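PDB 1FFV: cutm, flavoprotein of carbon monoxide dehydrogenase from Hydrogenophaga pseudoflava, which binds FAD as the flavoprotein subunit of carbon monoxide dehydrogenase, where it probably passes electrons from the iron-sulfur subunit to an external acceptor. Local coordinates for residues K12-A17 and P58-I63; I72-V77 and V168-P173; L91-E96 and T179-E184; S129-A134 and G197-M202. One frame throughout, in Å; residues are numbered along the deposited sequence.

In the fold
Contacts 1 and 2 form one end of a chain of packing and contacts 3 and 4 the other. In the first pair, centres 11 Å apart, the loop 58-63 runs beside segment 72-77, with Gly62 O 2.8 Å from Gly73 N. FAD comes nearest to this pair, about 4 Å from the side chain of Ala74 and 5 Å from that of Leu60, with that of Tyr183 in contact 3 about 7 Å away. Contacts 3 and 4 have centres 8 Å apart and share a sheet, Gly180 N approaching Met202 O at 2.7 Å. Contact 2 bridges to them: Val172 CG2 touches Leu91 CD2 at 3.5 Å, and Pro173 CG lies 3.6 Å from Val132 O.

Contact 1: residues K12-A17 and P58-I63; sequences KSVGEA and PELRGI
Val14 and Leu60 meet through one methyl each, their side chains crossing obliquely so that CG2 of Val14 lies 3.9 Å from CD2 of Leu60. On the valine, CG1 stands anti to the backbone N (chi1 -177°), which leaves CG2 as the branch turned to the leucine. Leu60 sends its chain across from a short 3-10 turn, and both residues are buried, as befits branched hydrocarbons with no polar group to satisfy. The touch is slight, and the two segments are joined by packing alone. At its outer rim Pro58 CD rests 4.0 Å from Lys12 O. Glu59, bent at chi2 (-73°), brings OE2 to 3.7 Å from Lys12 O; two acceptors cannot bond to each other, so this is no more than proximity at the exposed margin. Just before the valine, Ser13 occupies the N-cap of the helix, where its OG accepts from Glu16 N at 3.2 Å with an N-H...O angle of 158°. A small hydroxyl is well suited to this task, answering an N-H that the first helical turn cannot pair. The side chain of Leu60 lies about 5 Å from the bound FAD. Beyond the valine-leucine touch lies strand 166-173: Val14 leans on its Val166 and Val168, and Leu60 also reaches Val168, so that the start of helix 14-24 and the loop leading to strand 63-66 both pack against that strand.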
loop_
_atom_site.group_PDB
_atom_site.type_symbol
_atom_site.label_atom_id
_atom_site.label_comp_id
_atom_site.label_asym_id
_atom_site.label_seq_id
_atom_site.Cartn_x
_atom_site.Cartn_y
_atom_site.Cartn_z
ATOM N N LYS C 12 -24.788 -41.245 -2.307
ATOM C CA LYS C 12 -26.063 -40.844 -1.718
ATOM C C LYS C 12 -26.836 -41.980 -1.055
ATOM O O LYS C 12 -27.973 -41.806 -0.605
ATOM C CB LYS C 12 -26.925 -40.137 -2.765
ATOM C CG LYS C 12 -26.288 -38.852 -3.282
ATOM C CD LYS C 12 -27.240 -38.075 -4.177
ATOM C CE LYS C 12 -26.591 -36.801 -4.693
ATOM N NZ LYS C 12 -26.176 -35.889 -3.581
ATOM N N SER C 13 -26.191 -43.133 -0.955
ATOM C CA SER C 13 -26.811 -44.283 -0.332
ATOM C C SER C 13 -25.753 -45.146 0.340
ATOM O O SER C 13 -24.581 -45.127 -0.048
ATOM C CB SER C 13 -27.582 -45.107 -1.380
ATOM O OG SER C 13 -26.701 -45.797 -2.252
ATOM N N VAL C 14 -26.173 -45.900 1.350
ATOM C CA VAL C 14 -25.280 -46.801 2.067
ATOM C C VAL C 14 -24.700 -47.832 1.097
ATOM O O VAL C 14 -23.520 -48.166 1.166
ATOM C CB VAL C 14 -26.033 -47.561 3.179
ATOM C CG1 VAL C 14 -25.069 -48.439 3.959
ATOM C CG2 VAL C 14 -26.745 -46.588 4.100
ATOM N N GLY C 15 -25.549 -48.326 0.198
ATOM C CA GLY C 15 -25.135 -49.322 -0.776
ATOM C C GLY C 15 -23.987 -48.843 -1.636
ATOM O O GLY C 15 -23.036 -49.587 -1.875
ATOM N N GLU C 16 -24.078 -47.598 -2.101
ATOM C CA GLU C 16 -23.029 -47.003 -2.921
ATOM C C GLU C 16 -21.756 -46.868 -2.106
ATOM O O GLU C 16 -20.664 -47.166 -2.594
ATOM C CB GLU C 16 -23.462 -45.636 -3.427
ATOM C CG GLU C 16 -24.573 -45.674 -4.454
ATOM C CD GLU C 16 -25.066 -44.291 -4.809
ATOM O OE1 GLU C 16 -24.216 -43.419 -5.129
ATOM O OE2 GLU C 16 -26.298 -44.070 -4.748
ATOM N N ALA C 17 -21.908 -46.432 -0.857
ATOM C CA ALA C 17 -20.772 -46.270 0.046
ATOM C C ALA C 17 -20.037 -47.601 0.212
ATOM O O ALA C 17 -18.806 -47.663 0.107
ATOM C CB ALA C 17 -21.245 -45.752 1.394
ATOM N N PRO C 58 -29.229 -39.685 3.553
ATOM C CA PRO C 58 -30.342 -39.490 4.494
ATOM C C PRO C 58 -30.737 -40.688 5.350
ATOM O O PRO C 58 -31.329 -40.522 6.417
ATOM C CB PRO C 58 -31.487 -39.033 3.583
ATOM C CG PRO C 58 -31.180 -39.695 2.292
ATOM C CD PRO C 58 -29.686 -39.519 2.162
ATOM N N GLU C 59 -30.397 -41.886 4.890
ATOM C CA GLU C 59 -30.728 -43.103 5.618
ATOM C C GLU C 59 -29.827 -43.304 6.846
ATOM O O GLU C 59 -30.057 -44.207 7.655
ATOM C CB GLU C 59 -30.666 -44.326 4.693
ATOM C CG GLU C 59 -30.281 -44.023 3.224
ATOM C CD GLU C 59 -31.379 -43.342 2.389
ATOM O OE1 GLU C 59 -32.580 -43.384 2.775
ATOM O OE2 GLU C 59 -31.026 -42.778 1.321
ATOM N N LEU C 60 -28.797 -42.472 6.975
ATOM C CA LEU C 60 -27.895 -42.561 8.117
ATOM C C LEU C 60 -28.281 -41.509 9.143
ATOM O O LEU C 60 -27.620 -41.356 10.157
ATOM C CB LEU C 60 -26.445 -42.348 7.676
ATOM C CG LEU C 60 -25.806 -43.390 6.760
ATOM C CD1 LEU C 60 -24.383 -42.973 6.413
ATOM C CD2 LEU C 60 -25.809 -44.744 7.455
ATOM N N ARG C 61 -29.370 -40.797 8.868
ATOM C CA ARG C 61 -29.855 -39.733 9.741
ATOM C C ARG C 61 -31.217 -40.035 10.357
ATOM O O ARG C 61 -31.921 -40.947 9.925
ATOM C CB ARG C 61 -29.919 -38.417 8.961
ATOM C CG ARG C 61 -28.587 -38.037 8.343
ATOM C CD ARG C 61 -28.612 -36.707 7.618
ATOM N NE ARG C 61 -27.279 -36.373 7.101
ATOM C CZ ARG C 61 -26.221 -36.053 7.853
ATOM N NH1 ARG C 61 -26.318 -36.020 9.183
ATOM N NH2 ARG C 61 -25.064 -35.737 7.275
ATOM N N GLY C 62 -31.569 -39.279 11.392
ATOM C CA GLY C 62 -32.850 -39.475 12.037
ATOM C C GLY C 62 -32.806 -40.212 13.357
ATOM O O GLY C 62 -31.944 -41.056 13.596
ATOM N N ILE C 63 -33.741 -39.856 14.225
ATOM C CA ILE C 63 -33.884 -40.464 15.541
ATOM C C ILE C 63 -35.350 -40.881 15.647
ATOM O O ILE C 63 -36.247 -40.035 15.626
ATOM C CB ILE C 63 -33.553 -39.450 16.661
ATOM C CG1 ILE C 63 -32.072 -39.063 16.597
ATOM C CG2 ILE C 63 -33.924 -40.021 18.028
ATOM C CD1 ILE C 63 -31.696 -37.910 17.514
#

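Contact 2: residues I72-V77 and V168-P173; sequences IGAMTV and VEIRVP
Ile72 and Ile170 face each other as an antiparallel hydrogen-bonded pair, tied by two main-chain bonds: Ile170 N to Ile72 O at 2.7 Å and Ile72 N to Ile170 O at 2.9 Å. Their side chains emerge on the same face of the sheet, CB to CB 4.4 Å apart, and beta-branched residues suit such an extended, buried backbone. Ile170 turns its CG1-CD1 arm (chi2 81°) so that CD1 comes 3.8 Å from Ala74 CA. At the next step, the non-hydrogen-bonded pair, Gly73 lies close to Glu169, with 4.4 Å between its CA and Glu169 CB. The ladder then closes with Ala74 N to Val168 O at 2.9 Å.

One shell out, the chain leaves the strand in a type I beta turn from Gly73 to Thr76. Gly73 O is gripped twice there, by Thr76 N and by Thr76 OG1, the latter at 2.8 Å on a lone pair in the carbonyl plane. On the other strand Arg171 NE forms a salt bridge with Glu169 OE1 at 3.0 Å, and the arginine has a second acidic partner in Glu66. Helix 112-117 covers the isoleucine face, Ile112 meeting Ile72 and Ile116 meeting Ile170. The arrangement is an antiparallel ladder of the FAD-binding domain's five-stranded sheet, and at its end the small Ala74 touches the bound FAD as part of the flavin nucleotide pocket.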
loop_
_atom_site.group_PDB
_atom_site.type_symbol
_atom_site.label_atom_id
_atom_site.label_comp_id
_atom_site.label_asym_id
_atom_site.label_seq_id
_atom_site.Cartn_x
_atom_site.Cartn_y
_atom_site.Cartn_z
ATOM N N ILE C 72 -31.099 -44.465 16.532
ATOM C CA ILE C 72 -30.328 -43.264 16.258
ATOM C C ILE C 72 -29.437 -43.441 15.025
ATOM O O ILE C 72 -28.578 -44.331 14.992
ATOM C CB ILE C 72 -29.436 -42.902 17.471
ATOM C CG1 ILE C 72 -30.295 -42.731 18.730
ATOM C CG2 ILE C 72 -28.667 -41.629 17.190
ATOM C CD1 ILE C 72 -29.498 -42.554 20.013
ATOM N N GLY C 73 -29.644 -42.590 14.019
ATOM C CA GLY C 73 -28.837 -42.659 12.810
ATOM C C GLY C 73 -27.366 -42.449 13.128
ATOM O O GLY C 73 -27.017 -41.555 13.901
ATOM N N ALA C 74 -26.499 -43.268 12.540
ATOM C CA ALA C 74 -25.061 -43.164 12.786
ATOM C C ALA C 74 -24.523 -41.753 12.568
ATOM O O ALA C 74 -23.584 -41.333 13.249
ATOM C CB ALA C 74 -24.302 -44.151 11.913
ATOM N N MET C 75 -25.121 -41.025 11.626
ATOM C CA MET C 75 -24.693 -39.669 11.312
ATOM C C MET C 75 -25.331 -38.566 12.158
ATOM O O MET C 75 -25.210 -37.376 11.838
ATOM C CB MET C 75 -24.866 -39.384 9.820
ATOM C CG MET C 75 -23.831 -40.075 8.941
ATOM S SD MET C 75 -22.136 -39.635 9.398
ATOM C CE MET C 75 -21.951 -38.130 8.550
ATOM N N THR C 76 -26.020 -38.959 13.227
ATOM C CA THR C 76 -26.620 -37.980 14.120
ATOM C C THR C 76 -25.472 -37.205 14.758
ATOM O O THR C 76 -24.529 -37.781 15.292
ATOM C CB THR C 76 -27.446 -38.632 15.252
ATOM O OG1 THR C 76 -28.546 -39.353 14.689
ATOM C CG2 THR C 76 -27.978 -37.571 16.211
ATOM N N VAL C 77 -25.566 -35.891 14.681
ATOM C CA VAL C 77 -24.564 -34.998 15.230
ATOM C C VAL C 77 -24.738 -34.877 16.760
ATOM O O VAL C 77 -25.863 -34.966 17.268
ATOM C CB VAL C 77 -24.668 -33.649 14.463
ATOM C CG1 VAL C 77 -24.780 -32.465 15.394
ATOM C CG2 VAL C 77 -23.517 -33.525 13.482
ATOM N N VAL C 168 -24.783 -48.143 10.234
ATOM C CA VAL C 168 -26.004 -47.447 9.839
ATOM C C VAL C 168 -26.744 -46.734 10.975
ATOM O O VAL C 168 -27.104 -45.559 10.851
ATOM C CB VAL C 168 -26.966 -48.422 9.105
ATOM C CG1 VAL C 168 -28.341 -47.790 8.902
ATOM C CG2 VAL C 168 -26.366 -48.817 7.765
ATOM N N GLU C 169 -26.943 -47.432 12.088
ATOM C CA GLU C 169 -27.666 -46.850 13.209
ATOM C C GLU C 169 -27.298 -47.466 14.552
ATOM O O GLU C 169 -26.744 -48.567 14.624
ATOM C CB GLU C 169 -29.174 -47.000 12.973
ATOM C CG GLU C 169 -29.593 -48.434 12.667
ATOM C CD GLU C 169 -31.039 -48.568 12.208
ATOM O OE1 GLU C 169 -31.758 -49.428 12.767
ATOM O OE2 GLU C 169 -31.449 -47.844 11.271
ATOM N N ILE C 170 -27.600 -46.731 15.614
ATOM C CA ILE C 170 -27.340 -47.181 16.969
ATOM C C ILE C 170 -28.694 -47.426 17.633
ATOM O O ILE C 170 -29.512 -46.514 17.782
ATOM C CB ILE C 170 -26.500 -46.140 17.775
ATOM C CG1 ILE C 170 -25.060 -46.071 17.236
ATOM C CG2 ILE C 170 -26.472 -46.509 19.252
ATOM C CD1 ILE C 170 -24.883 -45.226 15.998
ATOM N N ARG C 171 -28.937 -48.681 17.991
ATOM C CA ARG C 171 -30.185 -49.073 18.625
ATOM C C ARG C 171 -29.985 -49.280 20.111
ATOM O O ARG C 171 -29.110 -50.036 20.535
ATOM C CB ARG C 171 -30.695 -50.372 18.014
ATOM C CG ARG C 171 -30.780 -50.364 16.511
ATOM C CD ARG C 171 -31.476 -51.609 16.031
ATOM N NE ARG C 171 -32.423 -51.259 14.989
ATOM C CZ ARG C 171 -33.744 -51.314 15.114
ATOM N NH1 ARG C 171 -34.310 -51.735 16.237
ATOM N NH2 ARG C 171 -34.493 -50.833 14.140
ATOM N N VAL C 172 -30.818 -48.631 20.906
ATOM C CA VAL C 172 -30.707 -48.759 22.345
ATOM C C VAL C 172 -32.072 -48.836 23.015
ATOM O O VAL C 172 -33.015 -48.149 22.614
ATOM C CB VAL C 172 -29.784 -47.638 22.966
ATOM C CG1 VAL C 172 -29.643 -46.462 22.030
ATOM C CG2 VAL C 172 -30.287 -47.193 24.327
ATOM N N PRO C 173 -32.222 -49.772 23.972
ATOM C CA PRO C 173 -33.496 -49.923 24.679
ATOM C C PRO C 173 -33.835 -48.681 25.488
ATOM O O PRO C 173 -32.974 -48.099 26.144
ATOM C CB PRO C 173 -33.258 -51.150 25.569
ATOM C CG PRO C 173 -31.775 -51.220 25.712
ATOM C CD PRO C 173 -31.283 -50.845 24.343
#

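Contact 3: residues L91-E96 and T179-E184; sequences LPLLAE and TGWAYE
Tyr183, which offers its CB to Leu93 CD2 at 4.0 Å, has a hydroxyl gripped by two groups, Asp124 OD1 and Thr217 OG1. Beside it Trp181 carries most of the contact. Its CG sits between the backbone N and the carbonyl carbon (chi1 48°), a placing that lays the indole along the first turn of helix 92-97. Over one face of the ring Pro92 CB stands 3.4 Å above the plane, offset toward the rim, and Leu93 N lies above the centre. Leu93 CA adds an off-centre CH-pi contact, 4.2 Å from the centroid of the six-membered ring. Pro92, rigid and without an N-H to leave unpaired, suits the first turn of a helix, and its CG packs 3.5 Å from Trp181 NE1. The side chains of Leu93 and Trp181 lie alongside each other, pointing opposite ways, Leu93 CG 3.7 Å from Trp181 CB. Glu96 lets its CG meet Trp181 CH2 obliquely at 3.7 Å, while its carboxylate turns away to Lys99. Arg285 makes a cation-pi contact with the indole. With an alanine in place of Trp181, a gap would probably open beneath Pro92 and Leu93, and Arg285 would lose its cation-pi mate. Helix 92-96 and strand 180-184 run nearly parallel, 23° apart at a closest axis distance of 8.3 Å: a helix-on-sheet packing that joins the FAD-binding region to the C-terminal domain's antiparallel sheet.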
loop_
_atom_site.group_PDB
_atom_site.type_symbol
_atom_site.label_atom_id
_atom_site.label_comp_id
_atom_site.label_asym_id
_atom_site.label_seq_id
_atom_site.Cartn_x
_atom_site.Cartn_y
_atom_site.Cartn_z
ATOM N N LEU C 91 -33.726 -41.647 26.794
ATOM C CA LEU C 91 -32.332 -41.949 27.128
ATOM C C LEU C 91 -31.661 -40.693 27.667
ATOM O O LEU C 91 -30.682 -40.207 27.093
ATOM C CB LEU C 91 -31.574 -42.410 25.876
ATOM C CG LEU C 91 -32.215 -43.478 24.986
ATOM C CD1 LEU C 91 -31.391 -43.669 23.721
ATOM C CD2 LEU C 91 -32.358 -44.783 25.756
ATOM N N PRO C 92 -32.178 -40.142 28.778
ATOM C CA PRO C 92 -31.607 -38.925 29.372
ATOM C C PRO C 92 -30.092 -38.928 29.548
ATOM O O PRO C 92 -29.457 -37.872 29.472
ATOM C CB PRO C 92 -32.347 -38.812 30.710
ATOM C CG PRO C 92 -32.813 -40.223 30.985
ATOM C CD PRO C 92 -33.245 -40.687 29.633
ATOM N N LEU C 93 -29.515 -40.114 29.743
ATOM C CA LEU C 93 -28.067 -40.263 29.917
ATOM C C LEU C 93 -27.295 -39.752 28.704
ATOM O O LEU C 93 -26.340 -38.996 28.850
ATOM C CB LEU C 93 -27.698 -41.732 30.123
ATOM C CG LEU C 93 -26.467 -42.148 30.937
ATOM C CD1 LEU C 93 -25.981 -43.494 30.422
ATOM C CD2 LEU C 93 -25.342 -41.143 30.884
ATOM N N LEU C 94 -27.694 -40.190 27.511
ATOM C CA LEU C 94 -27.005 -39.791 26.286
ATOM C C LEU C 94 -27.085 -38.296 26.021
ATOM O O LEU C 94 -26.094 -37.675 25.628
ATOM C CB LEU C 94 -27.534 -40.571 25.082
ATOM C CG LEU C 94 -27.348 -42.091 25.116
ATOM C CD1 LEU C 94 -27.702 -42.673 23.754
ATOM C CD2 LEU C 94 -25.909 -42.446 25.486
ATOM N N ALA C 95 -28.253 -37.719 26.288
ATOM C CA ALA C 95 -28.478 -36.295 26.073
ATOM C C ALA C 95 -27.607 -35.432 26.986
ATOM O O ALA C 95 -27.019 -34.445 26.545
ATOM C CB ALA C 95 -29.953 -35.964 26.269
ATOM N N GLU C 96 -27.503 -35.818 28.250
ATOM C CA GLU C 96 -26.706 -35.057 29.207
ATOM C C GLU C 96 -25.210 -35.278 29.057
ATOM O O GLU C 96 -24.429 -34.338 29.156
ATOM C CB GLU C 96 -27.145 -35.375 30.639
ATOM C CG GLU C 96 -28.452 -34.710 31.041
ATOM C CD GLU C 96 -28.363 -33.187 31.010
ATOM O OE1 GLU C 96 -27.588 -32.605 31.813
ATOM O OE2 GLU C 96 -29.075 -32.574 30.181
ATOM N N THR C 179 -35.408 -45.402 35.844
ATOM C CA THR C 179 -34.013 -45.778 35.649
ATOM C C THR C 179 -33.064 -44.667 36.091
ATOM O O THR C 179 -33.248 -43.505 35.733
ATOM C CB THR C 179 -33.723 -46.101 34.177
ATOM O OG1 THR C 179 -34.452 -47.273 33.800
ATOM C CG2 THR C 179 -32.240 -46.339 33.956
ATOM N N GLY C 180 -32.077 -45.033 36.902
ATOM C CA GLY C 180 -31.090 -44.076 37.362
ATOM C C GLY C 180 -29.903 -44.143 36.416
ATOM O O GLY C 180 -29.657 -45.190 35.799
ATOM N N TRP C 181 -29.147 -43.052 36.321
ATOM C CA TRP C 181 -28.002 -43.001 35.416
ATOM C C TRP C 181 -26.991 -41.933 35.811
ATOM O O TRP C 181 -27.265 -41.082 36.661
ATOM C CB TRP C 181 -28.496 -42.715 33.997
ATOM C CG TRP C 181 -29.467 -41.567 33.958
ATOM C CD1 TRP C 181 -30.820 -41.624 34.174
ATOM C CD2 TRP C 181 -29.151 -40.187 33.764
ATOM N NE1 TRP C 181 -31.360 -40.362 34.134
ATOM C CE2 TRP C 181 -30.358 -39.459 33.883
ATOM C CE3 TRP C 181 -27.964 -39.490 33.507
ATOM C CZ2 TRP C 181 -30.412 -38.063 33.754
ATOM C CZ3 TRP C 181 -28.015 -38.103 33.379
ATOM C CH2 TRP C 181 -29.235 -37.405 33.503
ATOM N N ALA C 182 -25.836 -41.959 35.153
ATOM C CA ALA C 182 -24.795 -40.980 35.417
ATOM C C ALA C 182 -23.563 -41.181 34.554
ATOM O O ALA C 182 -23.284 -42.287 34.095
ATOM C CB ALA C 182 -24.392 -41.019 36.896
ATOM N N TYR C 183 -22.874 -40.077 34.283
ATOM C CA TYR C 183 -21.618 -40.100 33.544
ATOM C C TYR C 183 -20.699 -39.103 34.228
ATOM O O TYR C 183 -20.879 -37.892 34.102
ATOM C CB TYR C 183 -21.768 -39.711 32.075
ATOM C CG TYR C 183 -20.497 -39.993 31.303
ATOM C CD1 TYR C 183 -19.902 -41.257 31.366
ATOM C CD2 TYR C 183 -19.859 -39.000 30.552
ATOM C CE1 TYR C 183 -18.705 -41.530 30.711
ATOM C CE2 TYR C 183 -18.648 -39.267 29.885
ATOM C CZ TYR C 183 -18.083 -40.539 29.976
ATOM O OH TYR C 183 -16.900 -40.846 29.344
ATOM N N GLU C 184 -19.774 -39.616 35.029
ATOM C CA GLU C 184 -18.823 -38.764 35.733
ATOM C C GLU C 184 -17.545 -38.728 34.913
ATOM O O GLU C 184 -16.915 -39.764 34.699
ATOM C CB GLU C 184 -18.534 -39.312 37.133
ATOM C CG GLU C 184 -19.724 -39.285 38.085
ATOM C CD GLU C 184 -20.174 -37.880 38.455
ATOM O OE1 GLU C 184 -19.316 -37.016 38.749
ATOM O OE2 GLU C 184 -21.400 -37.641 38.458
#

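Contact 4: residues S129-A134 and G197-M202; sequences SIAVEA and GCAVVM
A helix C-terminus closed by a Schellman motif packs here on an antiparallel strand, Ala131 and Val132 on one side meeting Ala199 and Val201 on the other. Ala131 points its CB at the strand and is shared by two partners: Ala199 CB and Val201 CG2 each lie 3.8 Å from it. Two alanines opposed in this way suit a place where backbones come near each other, and the CA atoms of Ala131 and Val200 are 5.7 Å apart. Val201 is the other main element. Its CG1 is anti to the backbone N (chi1 -180°), which leaves CG2, the branch beside that N, to meet the end of the helix; CG2 packs closely against Ala131 O at 3.1 Å and touches Val132 CG1 at 4.1 Å, where the two valines are set obliquely.

The motif itself appears in the chain just beyond. Glu133 takes a positive phi (64°), Ala134 N bonds back to Ser129 O at 2.9 Å, and Glu133 N bonds to Ile130 O at 3.0 Å. This reversal ends the helix and sends the chain on into strand 135-140 of the FAD-binding domain's sheet. Strand 196-205 belongs instead to the four-stranded antiparallel sheet of the C-terminal domain, so helix 125-131 is packed on the sheet of the neighbouring domain. Glu133 turns its carboxylate to Arg213 in a salt bridge. On the far side of strand 197-202 Val200 points away from the contact and packs on Ala278 and Ala282 of helix 264-285, whereas Leu93 meets Val201 from the side of helix 92-97.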
loop_
_atom_site.group_PDB
_atom_site.type_symbol
_atom_site.label_atom_id
_atom_site.label_comp_id
_atom_site.label_asym_id
_atom_site.label_seq_id
_atom_site.Cartn_x
_atom_site.Cartn_y
_atom_site.Cartn_z
ATOM N N SER C 129 -22.267 -46.332 25.400
ATOM C CA SER C 129 -23.016 -47.325 24.641
ATOM C C SER C 129 -23.121 -48.649 25.387
ATOM O O SER C 129 -24.120 -49.354 25.266
ATOM C CB SER C 129 -22.403 -47.531 23.252
ATOM O OG SER C 129 -21.133 -48.147 23.329
ATOM N N ILE C 130 -22.089 -48.976 26.159
ATOM C CA ILE C 130 -22.072 -50.203 26.948
ATOM C C ILE C 130 -23.064 -50.066 28.112
ATOM O O ILE C 130 -23.894 -50.946 28.343
ATOM C CB ILE C 130 -20.647 -50.495 27.476
ATOM C CG1 ILE C 130 -19.706 -50.766 26.296
ATOM C CG2 ILE C 130 -20.655 -51.665 28.458
ATOM C CD1 ILE C 130 -18.253 -50.987 26.678
ATOM N N ALA C 131 -23.019 -48.935 28.805
ATOM C CA ALA C 131 -23.919 -48.701 29.924
ATOM C C ALA C 131 -25.406 -48.763 29.534
ATOM O O ALA C 131 -26.230 -49.273 30.298
ATOM C CB ALA C 131 -23.600 -47.368 30.578
ATOM N N VAL C 132 -25.749 -48.229 28.361
ATOM C CA VAL C 132 -27.140 -48.231 27.896
ATOM C C VAL C 132 -27.525 -49.503 27.134
ATOM O O VAL C 132 -28.665 -49.653 26.702
ATOM C CB VAL C 132 -27.476 -46.979 27.029
ATOM C CG1 VAL C 132 -27.277 -45.702 27.843
ATOM C CG2 VAL C 132 -26.627 -46.950 25.758
ATOM N N GLU C 133 -26.556 -50.401 26.963
ATOM C CA GLU C 133 -26.752 -51.686 26.287
ATOM C C GLU C 133 -27.114 -51.556 24.815
ATOM O O GLU C 133 -27.923 -52.324 24.286
ATOM C CB GLU C 133 -27.812 -52.516 27.022
ATOM C CG GLU C 133 -27.458 -52.841 28.455
ATOM C CD GLU C 133 -28.566 -53.590 29.168
ATOM O OE1 GLU C 133 -28.638 -54.828 29.034
ATOM O OE2 GLU C 133 -29.372 -52.948 29.865
ATOM N N ALA C 134 -26.479 -50.602 24.147
ATOM C CA ALA C 134 -26.733 -50.359 22.739
ATOM C C ALA C 134 -26.257 -51.489 21.837
ATOM O O ALA C 134 -25.486 -52.359 22.242
ATOM C CB ALA C 134 -26.075 -49.061 22.319
ATOM N N GLY C 197 -13.274 -41.723 33.322
ATOM C CA GLY C 197 -14.706 -41.494 33.318
ATOM C C GLY C 197 -15.461 -42.776 33.605
ATOM O O GLY C 197 -14.924 -43.875 33.421
ATOM N N CYS C 198 -16.692 -42.644 34.088
ATOM C CA CYS C 198 -17.515 -43.807 34.387
ATOM C C CYS C 198 -18.974 -43.574 34.053
ATOM O O CYS C 198 -19.590 -42.605 34.513
ATOM C CB CYS C 198 -17.392 -44.226 35.851
ATOM S SG CYS C 198 -18.582 -45.534 36.343
ATOM N N ALA C 199 -19.512 -44.464 33.223
ATOM C CA ALA C 199 -20.910 -44.414 32.816
ATOM C C ALA C 199 -21.662 -45.482 33.607
ATOM O O ALA C 199 -21.181 -46.610 33.757
ATOM C CB ALA C 199 -21.037 -44.676 31.316
ATOM N N VAL C 200 -22.833 -45.110 34.120
ATOM C CA VAL C 200 -23.667 -46.015 34.902
ATOM C C VAL C 200 -25.156 -45.888 34.579
ATOM O O VAL C 200 -25.672 -44.787 34.382
ATOM C CB VAL C 200 -23.519 -45.739 36.430
ATOM C CG1 VAL C 200 -24.662 -46.401 37.208
ATOM C CG2 VAL C 200 -22.192 -46.260 36.944
ATOM N N VAL C 201 -25.826 -47.035 34.511
ATOM C CA VAL C 201 -27.269 -47.101 34.310
ATOM C C VAL C 201 -27.699 -48.134 35.348
ATOM O O VAL C 201 -27.096 -49.209 35.439
ATOM C CB VAL C 201 -27.673 -47.602 32.901
ATOM C CG1 VAL C 201 -29.190 -47.633 32.783
ATOM C CG2 VAL C 201 -27.094 -46.698 31.819
ATOM N N MET C 202 -28.678 -47.786 36.180
ATOM C CA MET C 202 -29.145 -48.709 37.209
ATOM C C MET C 202 -30.631 -48.595 37.537
ATOM O O MET C 202 -31.260 -47.558 37.312
ATOM C CB MET C 202 -28.322 -48.556 38.502
ATOM C CG MET C 202 -28.679 -47.356 39.372
ATOM S SD MET C 202 -27.679 -47.244 40.897
ATOM C CE MET C 202 -28.521 -48.290 41.898
#